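Local coordinates for Arf-GAP (Mus musculus, PDB 5C79), which binds the anionic phospholipid PtdIns(4,5)P2 through its PH domain and probably stimulates GTP hydrolysis by Arf1, at residues 115-118 / 119-122. Sequence-based numbering, arbitrary orientation.
Sequences EQDY and IAWI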
ATOM      1  N   GLU A 115      -9.947   1.042 -10.623  1.00 33.79           N
ATOM      2  CA  GLU A 115      -9.787  -0.419 -10.845  1.00 36.69           C
ATOM      3  C   GLU A 115      -8.373  -0.813 -11.256  1.00 34.26           C
ATOM      4  O   GLU A 115      -7.735  -1.682 -10.648  1.00 34.41           O
ATOM      5  CB  GLU A 115     -10.804  -0.946 -11.920  1.00 43.87           C
ATOM      6  CG  GLU A 115     -11.400   0.051 -12.950  1.00 49.77           C
ATOM      7  CD  GLU A 115     -10.555   0.226 -14.213  1.00 53.95           C
ATOM      8  OE1 GLU A 115      -9.793   1.221 -14.262  1.00 47.64           O
ATOM      9  OE2 GLU A 115     -10.638  -0.633 -15.148  1.00 53.78           O
ATOM     10  N   GLN A 116      -7.904  -0.154 -12.289  1.00 30.47           N
ATOM     11  CA  GLN A 116      -6.607  -0.456 -12.872  1.00 33.83           C
ATOM     12  C   GLN A 116      -5.437  -0.088 -11.918  1.00 29.29           C
ATOM     13  O   GLN A 116      -4.461  -0.835 -11.797  1.00 27.59           O
ATOM     14  CB  GLN A 116      -6.456   0.253 -14.215  1.00 37.53           C
ATOM     15  CG  GLN A 116      -7.292  -0.378 -15.344  1.00 44.74           C
ATOM     16  CD  GLN A 116      -6.488  -1.292 -16.269  1.00 53.23           C
ATOM     17  OE1 GLN A 116      -5.658  -2.087 -15.812  1.00 51.24           O
ATOM     18  NE2 GLN A 116      -6.733  -1.181 -17.586  1.00 58.49           N
ATOM     19  N   ASP A 117      -5.515   1.075 -11.283  1.00 28.55           N
ATOM     20  CA  ASP A 117      -4.450   1.423 -10.303  1.00 27.99           C
ATOM     21  C   ASP A 117      -4.501   0.563  -9.061  1.00 24.07           C
ATOM     22  O   ASP A 117      -3.456   0.287  -8.486  1.00 22.10           O
ATOM     23  CB  ASP A 117      -4.345   2.902  -9.938  1.00 31.45           C
ATOM     24  CG  ASP A 117      -2.885   3.317  -9.667  1.00 30.16           C
ATOM     25  OD1 ASP A 117      -1.942   2.918 -10.431  1.00 40.81           O
ATOM     26  OD2 ASP A 117      -2.623   4.032  -8.717  1.00 37.07           O
ATOM     27  N   TYR A 118      -5.703   0.144  -8.658  1.00 23.62           N
ATOM     28  CA  TYR A 118      -5.905  -0.878  -7.609  1.00 23.81           C
ATOM     29  C   TYR A 118      -5.176  -2.175  -7.970  1.00 22.79           C
ATOM     30  O   TYR A 118      -4.427  -2.700  -7.164  1.00 19.52           O
ATOM     31  CB  TYR A 118      -7.410  -1.124  -7.372  1.00 24.91           C
ATOM     32  CG  TYR A 118      -7.901  -2.403  -6.723  1.00 27.03           C
ATOM     33  CD1 TYR A 118      -8.214  -3.525  -7.499  1.00 26.98           C
ATOM     34  CD2 TYR A 118      -8.111  -2.491  -5.332  1.00 27.25           C
ATOM     35  CE1 TYR A 118      -8.696  -4.684  -6.909  1.00 29.89           C
ATOM     36  CE2 TYR A 118      -8.614  -3.640  -4.754  1.00 29.15           C
ATOM     37  CZ  TYR A 118      -8.891  -4.734  -5.541  1.00 32.14           C
ATOM     38  OH  TYR A 118      -9.390  -5.879  -4.988  1.00 37.67           O
ATOM     39  N   ILE A 119      -5.370  -2.650  -9.197  1.00 22.37           N
ATOM     40  CA  ILE A 119      -4.698  -3.879  -9.670  1.00 21.85           C
ATOM     41  C   ILE A 119      -3.180  -3.676  -9.639  1.00 19.73           C
ATOM     42  O   ILE A 119      -2.458  -4.551  -9.181  1.00 20.23           O
ATOM     43  CB  ILE A 119      -5.155  -4.332 -11.072  1.00 22.73           C
ATOM     44  CG1 ILE A 119      -6.585  -4.897 -11.007  1.00 26.79           C
ATOM     45  CG2 ILE A 119      -4.260  -5.434 -11.639  1.00 23.86           C
ATOM     46  CD1 ILE A 119      -6.789  -6.114 -10.127  1.00 30.29           C
ATOM     47  N   ALA A 120      -2.727  -2.521 -10.096  1.00 19.36           N
ATOM     48  CA  ALA A 120      -1.309  -2.175 -10.100  1.00 19.00           C
ATOM     49  C   ALA A 120      -0.701  -2.170  -8.714  1.00 18.02           C
ATOM     50  O   ALA A 120       0.317  -2.862  -8.468  1.00 16.40           O
ATOM     51  CB  ALA A 120      -1.073  -0.854 -10.774  1.00 19.85           C
ATOM     52  N   TRP A 121      -1.321  -1.407  -7.802  1.00 16.48           N
ATOM     53  CA  TRP A 121      -0.822  -1.388  -6.391  1.00 16.66           C
ATOM     54  C   TRP A 121      -0.774  -2.770  -5.761  1.00 16.57           C
ATOM     55  O   TRP A 121       0.229  -3.193  -5.174  1.00 17.39           O
ATOM     56  CB  TRP A 121      -1.652  -0.451  -5.516  1.00 17.19           C
ATOM     57  CG  TRP A 121      -1.191   0.929  -5.607  1.00 17.97           C
ATOM     58  CD1 TRP A 121      -1.824   1.988  -6.227  1.00 18.84           C
ATOM     59  CD2 TRP A 121       0.041   1.431  -5.092  1.00 18.94           C
ATOM     60  NE1 TRP A 121      -1.012   3.119  -6.133  1.00 20.38           N
ATOM     61  CE2 TRP A 121       0.113   2.805  -5.407  1.00 20.38           C
ATOM     62  CE3 TRP A 121       1.088   0.853  -4.363  1.00 19.02           C
ATOM     63  CZ2 TRP A 121       1.230   3.602  -5.040  1.00 19.18           C
ATOM     64  CZ3 TRP A 121       2.176   1.648  -3.995  1.00 20.01           C
ATOM     65  CH2 TRP A 121       2.228   3.005  -4.319  1.00 19.07           C
ATOM     66  N   ILE A 122      -1.867  -3.506  -5.860  1.00 16.32           N
ATOM     67  CA  ILE A 122      -1.925  -4.820  -5.211  1.00 17.64           C
ATOM     68  C   ILE A 122      -0.915  -5.797  -5.849  1.00 17.92           C
ATOM     69  O   ILE A 122      -0.246  -6.560  -5.158  1.00 16.86           O
ATOM     70  CB  ILE A 122      -3.332  -5.374  -5.207  1.00 19.33           C
ATOM     71  CG1 ILE A 122      -4.186  -4.534  -4.249  1.00 20.63           C
ATOM     72  CG2 ILE A 122      -3.344  -6.808  -4.711  1.00 23.06           C
ATOM     73  CD1 ILE A 122      -5.658  -4.852  -4.322  1.00 22.52           C
TER
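Tyr118 and Ile122 meet one turn apart at the start of the C-terminal helix 115-135, the helix that closes one end of the PH-domain beta barrel. The turn itself is regular alpha helix, as four successive i to i+4 backbone bonds attest, the straightest running from Trp121 N to Asp117 O (2.8 Å). Following the tyrosine outward, CB sits beside its own chain, 3.1 Å from Ile119 N. With CG anti to the backbone N (chi1 159°), the ring projects outward from the helix. There CD1 and CE1 on one side of the ring each lie 4.0 Å from Ile119 CD1, while CE2 on the other side comes closest to Ile122 CD1. Ile122 CD1 stands over one face, 3.5 Å from the centroid of the Tyr118 ring and 24° off the normal, the geometry of a CH-pi contact displaced toward the CE2 rim. At the tip, Tyr118 OH is 3.9 Å from Ile122 CD1. Pro91 of strand 88-91 touches both Tyr118 and Ile122, tying this helix face to the barrel's edge strand. An alanine here has no ring to lie against Ile122 CD1, and the gap left beside that methyl and Pro91 would probably weaken the seam with strand 88-91. On another side of the helix, the side chains of Asp117 and Trp121 run alongside each other in one direction, their carboxylate and indole planes 76° apart. Lys41 joins this pair to strand 41-48, through a salt bridge to Asp117 OD1 and a cation-pi contact with the indole, which also reaches Leu45, Cys61 and Val63 in the barrel. Asp117 OD2, the other carboxylate oxygen, approaches the indole edge near its plane, 3.2 Å from Trp121 NE1.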